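Local coordinates for prolyl 4-hydroxylase alpha subunit Fe(2+) 2OG dioxygenase domain-containing protein (Burkholderia ambifaria, PDB 3W21), which binds zinc and 2-oxoglutarate and is probably an Fe(II)/2-oxoglutarate-dependent dioxygenase of the double-stranded beta-helix fold, at residues L182-A187 / T254-G259; I38-V43 / G235-F240; A191-W196 / N244-E249; Q8-G13 / I228-Q233. All blocks are in the same frame, centred on the assembly; numbering follows the deposited sequence. Where two conformers were deposited one is given.

Overall arrangement
Contacts 1 and 2 are buried strand pairs of the large mixed sheet, joined because strands 178-183 and 236-241 are neighbours in it. Contact 3 belongs to the smaller three-stranded antiparallel sheet and is partly buried, as is contact 4, which binds that sheet to the large one through apolar side chains without a hydrogen bond of its own. The centres of contacts 3 and 4 lie about 10 Å apart. Chemistry follows position: contact 1 holds the distal carboxylate of 2-oxoglutarate, contact 3 supplies a zinc ligand, and contact 2, which gives the ligand the edge of Phe240 and no hydrogen bond, pairs by backbone bonds, its side chains mainly apolar apart from one amide-carboxylate bond.

Contact 1 of 4, residues L182-A187 / T254-G259; sequences LTIQGA and TRRTMG. With AKG (2-oxoglutaric acid), chain D.
Arg256 O takes two backbone N-H groups of residues 182-187, Ile184 N at 2.8 Å and Gln185 N at 3.2 Å, both arriving from the same face of its carbonyl plane. This is a classic beta bulge, and it shifts the antiparallel register by one residue between Thr183 and Gln185. Beyond it the pairing is regular, with Leu182 and Met258 exchanging two backbone bonds. On the side of Leu182 and Met258, the methyl CE of selenomethionine Met258 lies against Ile184 CG1 at 3.7 Å. Ile184 CG2 sits over one face of the Arg256 guanidinium, off its centre.

Thr183 and Thr257 share the other side, where 2-oxoglutarate binds. Thr257 OG1 lies between the backbone N and the carbonyl carbon (chi1 65°) and donates to O4 of the ligand at 2.8 Å. Thr257 CG2 rests 3.8 Å above the plane of the Arg255 guanidinium, over its centre. The edge of that guanidinium meets O3 of the same carboxylate, as in the 2-oxoglutarate sites of related dioxygenases. Tyr143 makes a cation-pi contact with Arg255, and strand 139-143 flanks strand 255-265. Helix 48-53 packs Trp52 against Ile184, Arg256 and Met258, with Phe112 of helix 111-120 touching Leu182 and Met258.

Contact 2 of 4, residues I38-V43 / G235-F240; sequences IVMDIV and GQLTLF. With AKG (2-oxoglutaric acid), chain D.
Asp41 and Gln236 lie side by side and point the same way, joined by a bond from Gln236 NE2 to Asp41 OD1 of 2.8 Å. The acceptor is met on its syn side, 23° out of the carboxylate plane, and the two flat groups are turned 37° against each other. Beyond CG the Gln236 chain is extended (chi2 -169°), and its amide crosses Val39, whose CG1 is 3.6 Å from Gln236 OE1. Further along this side of the sheet the side chains of Val39 and Thr238 lie side by side, Val39 CG2 near Thr238 OG1.

The reverse side is apolar. The Met40 side chain crosses that of Leu239 at a slant, its SE 3.9 Å from Leu239 CD1, and Ile42 CG1 presses on Leu237 CB at 3.5 Å, closer than usual for two carbons. Four backbone bonds hold Ile38 to Leu239 and Met40 to Leu237. Where strand 37-41 ends, Gly235 O accepts from both Ile42 N and Val43 N.

Helix 23-31 covers the apolar side through Ala26, Ile23 and Leu30. Gln236 OE1 also accepts from Gln233 N, so the two ends of one amide are engaged, its rotation is fixed, and the carboxylate of Asp41 is tied to the turn preceding strand 236-241.

Contact 3 of 4, residues A191-W196 / N244-E249; sequences AGMVMW and NLHAIE. With ZN (zinc ion), chain C; AKG (2-oxoglutaric acid), chain D.
Met193 to Met195 pair antiparallel with His246 to Ile248, the strand axes approaching to 4.7 Å; Val194 and Ala247 form the hydrogen-bonded pair, and Trp196 N reaches Leu245 O. The imidazole of His246 stands on the side of Met193 and Met195, with CG between the backbone N and the carbonyl carbon (chi1 53°), a turn that carries NE2 to the zinc ion at 2.1 Å. Its other nitrogen, ND1, donates to Asn244 O at 2.9 Å, nearly straight (176°) and in the ring plane. The methyl CE of selenomethionine Met193 approaches His246 CB at 3.9 Å.

Two residues on, on the same side of the sheet, Ile248 CD1 lies 3.4 Å from O5 of 2-oxoglutarate. On the opposite side of the strands the Trp196 ring turns its edge to the backbone of Leu245 and His246, while Val194 CG1 sits over one of its faces. At the far end Glu249 OE1 accepts from Gly192 N at 2.6 Å, met from above the carboxylate plane, and also forms a salt bridge with Lys231, just after strand 227-230.

His155 and Asp157 complete the protein's share of the metal site, the two-histidine, one-carboxylate triad of this superfamily, and O1 of 2-oxoglutarate binds the zinc ion at 1.9 Å. The bond from ND1 to Asn244 O fixes the rotation of the imidazole and probably holds NE2 toward the metal.

Contact 4 of 4, residues Q8-G13 / I228-Q233; sequences QLMRFG and IMLKPQ
Ile228 CD1 sits over one face of the Phe12 ring, 3.9 Å from its centroid and 24° off the normal, a CH-pi contact displaced toward the rim on the side of CD1 and CE1. Ile228 CG1 reaches the same part of the ring, 3.6 Å from Phe12 CD1, and the two side chains cross at about a right angle. Asn244, Asp197 and Met195 also touch the Phe12 side chain, so that Phe12 leans into the smaller sheet from the loop after strand 4-10.

Two residues back, Met10 points toward strand 227-230. Its chain bends at chi2 (81°) and again about the CG-SE bond, which brings the methyl CE to Leu230 CD2 at 3.8 Å. Met10 CB meets Ile228 CD1 at 4.2 Å, and Ile228 thus lies against both Phe12 and Met10.

Backbone partners lie with other strands and loops: Met10 bonds to Asp36 and Ala37, and Ile228 to Met195. Asp36 OD2 takes Phe12 N as well as a salt bridge from Arg11, next to Phe12, whose ring reaches Ile228. With no hydrogen bond or charge across it, the contact rests on dispersion and the CH-pi approach, joining the end of strand 4-10 and the loop after it to strand 227-230.

Contact 1 of 4, residues L182-A187 / T254-G259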
# COMPACT_ATOMS: atom_id res chain seq x y z
N LEU A 182 -6.96 -21.63 13.73
CA LEU A 182 -6.46 -22.63 14.65
C LEU A 182 -6.57 -22.05 16.03
O LEU A 182 -6.08 -20.95 16.28
CB LEU A 182 -4.97 -22.84 14.31
CG LEU A 182 -4.18 -23.73 15.25
CD1 LEU A 182 -4.93 -25.04 15.44
CD2 LEU A 182 -2.73 -23.88 14.68
N THR A 183 -7.21 -22.77 16.94
CA THR A 183 -7.30 -22.32 18.33
C THR A 183 -6.04 -22.77 19.09
O THR A 183 -5.63 -23.94 18.99
CB THR A 183 -8.59 -22.85 19.03
OG1 THR A 183 -9.76 -22.26 18.41
CG2 THR A 183 -8.61 -22.41 20.46
N ILE A 184 -5.44 -21.83 19.81
CA ILE A 184 -4.23 -22.09 20.56
C ILE A 184 -4.51 -22.17 22.06
O ILE A 184 -3.97 -23.04 22.70
CB ILE A 184 -3.11 -21.03 20.33
CG1 ILE A 184 -2.58 -21.09 18.90
CG2 ILE A 184 -1.95 -21.24 21.32
CD1 ILE A 184 -2.16 -22.46 18.41
N GLN A 185 -5.34 -21.24 22.59
CA GLN A 185 -5.78 -21.22 23.98
C GLN A 185 -7.25 -20.78 24.04
O GLN A 185 -7.66 -19.76 23.41
CB GLN A 185 -4.86 -20.28 24.82
CG GLN A 185 -5.37 -19.97 26.25
CD GLN A 185 -4.52 -19.00 27.07
OE1 GLN A 185 -4.35 -19.22 28.26
NE2 GLN A 185 -4.02 -17.91 26.47
N GLY A 186 -8.04 -21.55 24.78
CA GLY A 186 -9.49 -21.40 24.86
C GLY A 186 -9.82 -20.68 26.15
O GLY A 186 -9.04 -20.77 27.11
N ALA A 187 -10.94 -19.93 26.19
CA ALA A 187 -11.34 -19.25 27.45
C ALA A 187 -11.85 -20.28 28.46
O ALA A 187 -12.26 -21.39 28.08
CB ALA A 187 -12.41 -18.19 27.19
N THR A 254 -8.63 -15.22 28.74
CA THR A 254 -7.94 -15.00 27.48
C THR A 254 -8.06 -16.18 26.55
O THR A 254 -7.84 -17.31 26.97
CB THR A 254 -6.43 -14.72 27.63
OG1 THR A 254 -6.20 -13.87 28.74
CG2 THR A 254 -5.93 -14.01 26.34
N ARG A 255 -8.35 -15.87 25.27
CA ARG A 255 -8.49 -16.86 24.19
C ARG A 255 -7.51 -16.43 23.10
O ARG A 255 -7.39 -15.23 22.79
CB ARG A 255 -9.94 -16.88 23.64
CG ARG A 255 -10.21 -17.98 22.59
CD ARG A 255 -11.61 -17.98 21.97
NE ARG A 255 -11.74 -17.01 20.88
CZ ARG A 255 -12.10 -17.27 19.62
NH1 ARG A 255 -12.46 -18.49 19.22
NH2 ARG A 255 -12.15 -16.25 18.76
N ARG A 256 -6.77 -17.40 22.56
CA ARG A 256 -5.79 -17.11 21.52
C ARG A 256 -6.05 -17.98 20.27
O ARG A 256 -6.29 -19.19 20.39
CB ARG A 256 -4.35 -17.33 22.05
CG ARG A 256 -3.91 -16.26 23.03
CD ARG A 256 -2.44 -16.39 23.35
NE ARG A 256 -2.14 -17.66 24.00
CZ ARG A 256 -1.01 -18.33 23.79
NH1 ARG A 256 -0.11 -17.84 22.95
NH2 ARG A 256 -0.80 -19.48 24.41
N THR A 257 -6.06 -17.33 19.11
CA THR A 257 -6.20 -18.01 17.79
C THR A 257 -5.27 -17.39 16.75
O THR A 257 -4.71 -16.31 16.97
CB THR A 257 -7.64 -17.90 17.21
OG1 THR A 257 -7.93 -16.53 16.92
CG2 THR A 257 -8.71 -18.50 18.16
N MSE A 258 -5.12 -18.08 15.62
CA MSE A 258 -4.34 -17.59 14.50
C MSE A 258 -5.28 -17.80 13.33
O MSE A 258 -5.79 -18.91 13.22
CB MSE A 258 -3.34 -18.73 14.31
CG MSE A 258 -1.94 -18.31 14.09
SE MSE A 258 -0.99 -20.04 14.37
CE MSE A 258 -0.62 -19.53 16.18
N GLY A 259 -5.41 -16.86 12.39
CA GLY A 259 -6.41 -17.07 11.34
C GLY A 259 -5.99 -16.51 10.00
O GLY A 259 -5.11 -15.66 9.92
C1 AKG D . -13.04 -15.22 11.46
O1 AKG D . -13.50 -14.48 10.54
O2 AKG D . -12.25 -16.17 11.23
C2 AKG D . -13.51 -14.93 12.83
O5 AKG D . -14.66 -14.54 13.04
C3 AKG D . -12.58 -15.11 14.00
C4 AKG D . -12.39 -16.59 14.33
C5 AKG D . -11.47 -16.68 15.53
O3 AKG D . -11.96 -17.23 16.54
O4 AKG D . -10.29 -16.20 15.49

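Contact 2 of 4, residues I38-V43 / G235-F240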
# COMPACT_ATOMS: atom_id res chain seq x y z
N ILE A 38 -15.89 -27.19 8.89
CA ILE A 38 -15.17 -28.45 9.24
C ILE A 38 -14.19 -28.18 10.39
O ILE A 38 -13.48 -27.20 10.35
CB ILE A 38 -14.41 -29.01 8.05
CG1 ILE A 38 -15.39 -29.32 6.92
CG2 ILE A 38 -13.58 -30.27 8.45
CD1 ILE A 38 -14.71 -29.83 5.68
N VAL A 39 -14.21 -29.02 11.43
CA VAL A 39 -13.32 -28.83 12.58
C VAL A 39 -12.37 -30.03 12.62
O VAL A 39 -12.86 -31.17 12.61
CB VAL A 39 -14.15 -28.66 13.90
CG1 VAL A 39 -13.25 -28.55 15.17
CG2 VAL A 39 -14.95 -27.40 13.81
N MSE A 40 -11.07 -29.77 12.59
CA MSE A 40 -10.04 -30.84 12.42
C MSE A 40 -9.06 -30.74 13.57
O MSE A 40 -8.67 -29.62 13.99
CB MSE A 40 -9.28 -30.56 11.11
CG MSE A 40 -10.15 -30.36 9.85
SE MSE A 40 -9.01 -30.05 8.25
CE MSE A 40 -8.19 -31.86 8.10
N ASP A 41 -8.60 -31.89 14.05
CA ASP A 41 -7.66 -31.93 15.13
C ASP A 41 -6.24 -31.91 14.60
O ASP A 41 -5.73 -32.92 14.13
CB ASP A 41 -7.87 -33.23 15.90
CG ASP A 41 -9.19 -33.27 16.61
OD1 ASP A 41 -9.96 -32.29 16.53
OD2 ASP A 41 -9.47 -34.30 17.23
N ILE A 42 -5.62 -30.73 14.59
CA ILE A 42 -4.35 -30.57 13.92
C ILE A 42 -3.14 -30.74 14.83
O ILE A 42 -2.21 -31.44 14.50
CB ILE A 42 -4.28 -29.20 13.21
CG1 ILE A 42 -5.48 -29.01 12.29
CG2 ILE A 42 -3.03 -29.14 12.38
CD1 ILE A 42 -5.50 -29.95 11.10
N VAL A 43 -3.13 -30.05 15.96
CA VAL A 43 -1.92 -30.02 16.74
C VAL A 43 -2.15 -30.71 18.09
O VAL A 43 -3.06 -30.30 18.82
CB VAL A 43 -1.16 -28.65 16.74
CG1 VAL A 43 -1.96 -27.48 16.18
CG2 VAL A 43 -0.40 -28.34 18.03
N GLY A 235 -5.69 -26.67 19.62
CA GLY A 235 -5.20 -27.67 18.67
C GLY A 235 -6.11 -27.88 17.48
O GLY A 235 -5.71 -28.46 16.49
N GLN A 236 -7.36 -27.42 17.58
CA GLN A 236 -8.33 -27.64 16.49
C GLN A 236 -8.35 -26.50 15.45
O GLN A 236 -8.31 -25.31 15.81
CB GLN A 236 -9.74 -27.85 17.07
CG GLN A 236 -9.91 -29.16 17.84
CD GLN A 236 -11.36 -29.43 18.16
OE1 GLN A 236 -12.08 -28.54 18.56
NE2 GLN A 236 -11.77 -30.65 17.99
N LEU A 237 -8.44 -26.86 14.17
CA LEU A 237 -8.55 -25.90 13.09
C LEU A 237 -10.00 -25.85 12.64
O LEU A 237 -10.54 -26.88 12.26
CB LEU A 237 -7.71 -26.36 11.89
CG LEU A 237 -7.88 -25.60 10.54
CD1 LEU A 237 -7.37 -24.16 10.66
CD2 LEU A 237 -7.15 -26.33 9.41
N THR A 238 -10.61 -24.66 12.61
CA THR A 238 -11.94 -24.55 12.15
C THR A 238 -11.93 -23.85 10.76
O THR A 238 -11.43 -22.71 10.61
CB THR A 238 -12.72 -23.70 13.13
OG1 THR A 238 -12.65 -24.35 14.39
CG2 THR A 238 -14.22 -23.53 12.69
N LEU A 239 -12.49 -24.53 9.79
CA LEU A 239 -12.58 -24.06 8.40
C LEU A 239 -14.11 -23.87 8.14
O LEU A 239 -14.94 -24.74 8.48
CB LEU A 239 -12.03 -25.15 7.48
CG LEU A 239 -10.55 -25.42 7.70
CD1 LEU A 239 -10.19 -26.64 6.85
CD2 LEU A 239 -9.79 -24.16 7.26
N PHE A 240 -14.48 -22.75 7.55
CA PHE A 240 -15.90 -22.47 7.34
C PHE A 240 -16.13 -21.47 6.23
O PHE A 240 -15.21 -20.73 5.85
CB PHE A 240 -16.53 -21.95 8.65
CG PHE A 240 -16.01 -20.57 9.07
CD1 PHE A 240 -14.79 -20.45 9.71
CD2 PHE A 240 -16.80 -19.42 8.87
CE1 PHE A 240 -14.29 -19.20 10.10
CE2 PHE A 240 -16.30 -18.18 9.25
CZ PHE A 240 -15.08 -18.08 9.89
C1 AKG D . -13.04 -15.22 11.46
O1 AKG D . -13.50 -14.48 10.54
O2 AKG D . -12.25 -16.17 11.23
C2 AKG D . -13.51 -14.93 12.83
O5 AKG D . -14.66 -14.54 13.04
C3 AKG D . -12.58 -15.11 14.00
C4 AKG D . -12.39 -16.59 14.33
C5 AKG D . -11.47 -16.68 15.53
O3 AKG D . -11.96 -17.23 16.54
O4 AKG D . -10.29 -16.20 15.49

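Contact 3 of 4, residues A191-W196 / N244-E249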
# COMPACT_ATOMS: atom_id res chain seq x y z
N ALA A 191 -15.67 -20.35 25.39
CA ALA A 191 -16.28 -19.50 24.35
C ALA A 191 -15.98 -20.01 22.95
O ALA A 191 -14.83 -20.32 22.64
CB ALA A 191 -15.80 -18.07 24.47
N GLY A 192 -17.01 -20.08 22.12
CA GLY A 192 -16.92 -20.68 20.78
C GLY A 192 -17.59 -19.82 19.71
O GLY A 192 -17.58 -18.58 19.80
N MSE A 193 -18.19 -20.46 18.70
CA MSE A 193 -18.62 -19.70 17.50
C MSE A 193 -19.97 -20.22 17.12
O MSE A 193 -20.25 -21.42 17.21
CB MSE A 193 -17.59 -19.87 16.37
CG MSE A 193 -18.06 -19.13 15.09
SE MSE A 193 -16.69 -19.38 13.66
CE MSE A 193 -17.87 -20.04 12.28
N VAL A 194 -20.85 -19.31 16.73
CA VAL A 194 -22.16 -19.62 16.27
C VAL A 194 -22.18 -19.23 14.76
O VAL A 194 -21.70 -18.17 14.41
CB VAL A 194 -23.15 -18.78 17.10
CG1 VAL A 194 -24.54 -18.82 16.47
CG2 VAL A 194 -23.16 -19.29 18.54
N MSE A 195 -22.72 -20.05 13.86
CA MSE A 195 -22.86 -19.60 12.48
C MSE A 195 -24.28 -19.90 12.06
O MSE A 195 -24.82 -21.00 12.34
CB MSE A 195 -21.75 -20.30 11.69
CG MSE A 195 -22.06 -20.39 10.19
SE MSE A 195 -20.59 -21.51 9.35
CE MSE A 195 -21.17 -23.26 9.72
N TRP A 196 -24.93 -18.91 11.44
CA TRP A 196 -26.27 -19.03 10.96
C TRP A 196 -26.40 -19.28 9.51
O TRP A 196 -25.54 -18.85 8.74
CB TRP A 196 -27.02 -17.73 11.17
CG TRP A 196 -27.25 -17.37 12.63
CD1 TRP A 196 -28.40 -17.63 13.41
CD2 TRP A 196 -26.33 -16.68 13.53
NE1 TRP A 196 -28.25 -17.12 14.66
CE2 TRP A 196 -27.04 -16.51 14.80
CE3 TRP A 196 -25.08 -16.09 13.38
CZ2 TRP A 196 -26.46 -15.85 15.89
CZ3 TRP A 196 -24.50 -15.44 14.49
CH2 TRP A 196 -25.19 -15.32 15.71
N ASN A 244 -21.46 -16.81 5.52
CA ASN A 244 -22.54 -17.06 6.48
C ASN A 244 -22.34 -16.23 7.71
O ASN A 244 -21.25 -16.20 8.23
CB ASN A 244 -22.57 -18.53 6.85
CG ASN A 244 -23.17 -19.33 5.72
OD1 ASN A 244 -24.37 -19.51 5.65
ND2 ASN A 244 -22.39 -19.71 4.84
N LEU A 245 -23.37 -15.53 8.16
CA LEU A 245 -23.23 -14.76 9.43
C LEU A 245 -22.68 -15.65 10.55
O LEU A 245 -23.02 -16.81 10.66
CB LEU A 245 -24.59 -14.23 9.84
CG LEU A 245 -24.64 -13.06 10.75
CD1 LEU A 245 -23.94 -11.91 10.06
CD2 LEU A 245 -26.13 -12.75 10.83
N HIS A 246 -21.75 -15.12 11.33
CA HIS A 246 -21.24 -15.87 12.48
C HIS A 246 -20.80 -14.91 13.56
O HIS A 246 -20.65 -13.71 13.30
CB HIS A 246 -20.05 -16.76 12.08
CG HIS A 246 -18.95 -16.03 11.37
ND1 HIS A 246 -19.02 -15.71 10.06
CD2 HIS A 246 -17.73 -15.58 11.81
CE1 HIS A 246 -17.89 -15.07 9.69
NE2 HIS A 246 -17.11 -14.97 10.77
N ALA A 247 -20.51 -15.43 14.74
CA ALA A 247 -20.12 -14.52 15.84
C ALA A 247 -19.41 -15.35 16.86
O ALA A 247 -19.67 -16.55 16.95
CB ALA A 247 -21.35 -13.84 16.44
N ILE A 248 -18.43 -14.76 17.54
CA ILE A 248 -17.70 -15.50 18.57
C ILE A 248 -18.26 -15.14 19.96
O ILE A 248 -18.56 -13.97 20.20
CB ILE A 248 -16.18 -15.26 18.44
CG1 ILE A 248 -15.61 -16.31 17.45
CG2 ILE A 248 -15.48 -15.46 19.80
CD1 ILE A 248 -15.12 -15.74 16.14
N GLU A 249 -18.45 -16.13 20.83
CA GLU A 249 -19.08 -15.86 22.12
C GLU A 249 -18.19 -15.00 23.02
O GLU A 249 -16.96 -14.97 22.86
CB GLU A 249 -19.34 -17.13 22.91
CG GLU A 249 -20.21 -18.20 22.29
CD GLU A 249 -20.22 -19.38 23.23
OE1 GLU A 249 -19.50 -20.36 22.93
OE2 GLU A 249 -20.85 -19.29 24.32
ZN ZN C . -15.33 -13.83 10.58
C1 AKG D . -13.04 -15.22 11.46
O1 AKG D . -13.50 -14.48 10.54
O2 AKG D . -12.25 -16.17 11.23
C2 AKG D . -13.51 -14.93 12.83
O5 AKG D . -14.66 -14.54 13.04
C3 AKG D . -12.58 -15.11 14.00
C4 AKG D . -12.39 -16.59 14.33
C5 AKG D . -11.47 -16.68 15.53
O3 AKG D . -11.96 -17.23 16.54
O4 AKG D . -10.29 -16.20 15.49

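Contact 4 of 4, residues Q8-G13 / I228-Q233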
# COMPACT_ATOMS: atom_id res chain seq x y z
N GLN A 8 -14.48 -33.28 11.84
CA GLN A 8 -15.94 -33.26 11.96
C GLN A 8 -16.46 -32.35 10.85
O GLN A 8 -16.10 -31.18 10.75
CB GLN A 8 -16.43 -32.74 13.32
CG GLN A 8 -16.04 -33.62 14.52
CD GLN A 8 -16.59 -35.09 14.43
OE1 GLN A 8 -17.75 -35.32 14.08
NE2 GLN A 8 -15.75 -36.08 14.80
N LEU A 9 -17.32 -32.88 10.01
CA LEU A 9 -17.88 -32.07 8.93
C LEU A 9 -19.34 -31.75 9.27
O LEU A 9 -20.13 -32.69 9.47
CB LEU A 9 -17.71 -32.87 7.63
CG LEU A 9 -17.98 -32.27 6.28
CD1 LEU A 9 -17.05 -32.92 5.25
CD2 LEU A 9 -19.44 -32.42 5.88
N MSE A 10 -19.69 -30.45 9.31
CA MSE A 10 -21.01 -29.97 9.71
C MSE A 10 -21.70 -29.37 8.52
O MSE A 10 -21.14 -28.55 7.76
CB MSE A 10 -20.95 -28.89 10.81
CG MSE A 10 -20.80 -29.35 12.27
SE MSE A 10 -18.92 -29.75 12.62
CE MSE A 10 -17.92 -28.36 11.70
N ARG A 11 -22.96 -29.74 8.36
CA ARG A 11 -23.89 -29.07 7.42
C ARG A 11 -25.11 -28.71 8.20
O ARG A 11 -25.51 -29.50 9.08
CB ARG A 11 -24.37 -30.00 6.32
CG ARG A 11 -23.40 -30.43 5.24
CD ARG A 11 -23.99 -30.15 3.84
NE ARG A 11 -23.28 -29.02 3.18
CZ ARG A 11 -23.71 -27.75 3.16
NH1 ARG A 11 -24.87 -27.49 3.75
NH2 ARG A 11 -22.96 -26.77 2.57
N PHE A 12 -25.71 -27.54 7.92
CA PHE A 12 -26.88 -27.06 8.67
C PHE A 12 -27.94 -28.15 8.73
O PHE A 12 -28.24 -28.79 7.72
CB PHE A 12 -27.55 -25.85 8.00
CG PHE A 12 -26.73 -24.61 8.10
CD1 PHE A 12 -26.52 -23.97 9.35
CD2 PHE A 12 -26.12 -24.08 6.97
CE1 PHE A 12 -25.73 -22.85 9.43
CE2 PHE A 12 -25.26 -22.97 7.07
CZ PHE A 12 -25.09 -22.36 8.30
N GLY A 13 -28.54 -28.29 9.91
CA GLY A 13 -29.67 -29.19 10.15
C GLY A 13 -29.38 -30.67 10.12
O GLY A 13 -30.31 -31.48 10.07
N ILE A 228 -25.43 -23.33 13.54
CA ILE A 228 -24.49 -24.34 13.94
C ILE A 228 -23.72 -23.73 15.11
O ILE A 228 -23.14 -22.66 14.93
CB ILE A 228 -23.50 -24.65 12.80
CG1 ILE A 228 -24.20 -25.45 11.67
CG2 ILE A 228 -22.36 -25.48 13.33
CD1 ILE A 228 -23.41 -25.52 10.35
N MSE A 229 -23.73 -24.37 16.29
CA MSE A 229 -22.86 -23.93 17.38
C MSE A 229 -21.59 -24.73 17.44
O MSE A 229 -21.58 -26.01 17.48
CB MSE A 229 -23.68 -23.88 18.68
CG MSE A 229 -24.40 -22.54 18.78
SE MSE A 229 -25.69 -22.65 20.28
CE MSE A 229 -24.32 -22.96 21.65
N LEU A 230 -20.47 -24.02 17.42
CA LEU A 230 -19.18 -24.65 17.39
C LEU A 230 -18.45 -24.30 18.69
O LEU A 230 -18.60 -23.20 19.24
CB LEU A 230 -18.37 -24.20 16.15
CG LEU A 230 -18.91 -24.67 14.80
CD1 LEU A 230 -18.11 -24.00 13.73
CD2 LEU A 230 -18.83 -26.19 14.67
N LYS A 231 -17.71 -25.27 19.20
CA LYS A 231 -16.83 -25.03 20.34
C LYS A 231 -15.39 -25.54 20.06
O LYS A 231 -14.96 -26.54 20.60
CB LYS A 231 -17.43 -25.72 21.55
CG LYS A 231 -17.85 -24.87 22.72
CD LYS A 231 -19.13 -24.10 22.52
CE LYS A 231 -19.85 -23.93 23.86
NZ LYS A 231 -20.27 -22.54 24.20
N PRO A 232 -14.61 -24.83 19.22
CA PRO A 232 -13.36 -25.41 18.89
C PRO A 232 -12.39 -25.32 20.08
O PRO A 232 -12.47 -24.35 20.89
CB PRO A 232 -12.89 -24.62 17.67
CG PRO A 232 -13.53 -23.31 17.82
CD PRO A 232 -14.83 -23.55 18.56
N GLN A 233 -11.59 -26.37 20.19
CA GLN A 233 -10.69 -26.66 21.33
C GLN A 233 -9.25 -26.35 20.95
O GLN A 233 -8.93 -26.35 19.77
CB GLN A 233 -10.82 -28.15 21.71
CG GLN A 233 -12.21 -28.51 22.29
CD GLN A 233 -12.58 -27.59 23.46
OE1 GLN A 233 -13.42 -26.69 23.36
NE2 GLN A 233 -11.92 -27.79 24.58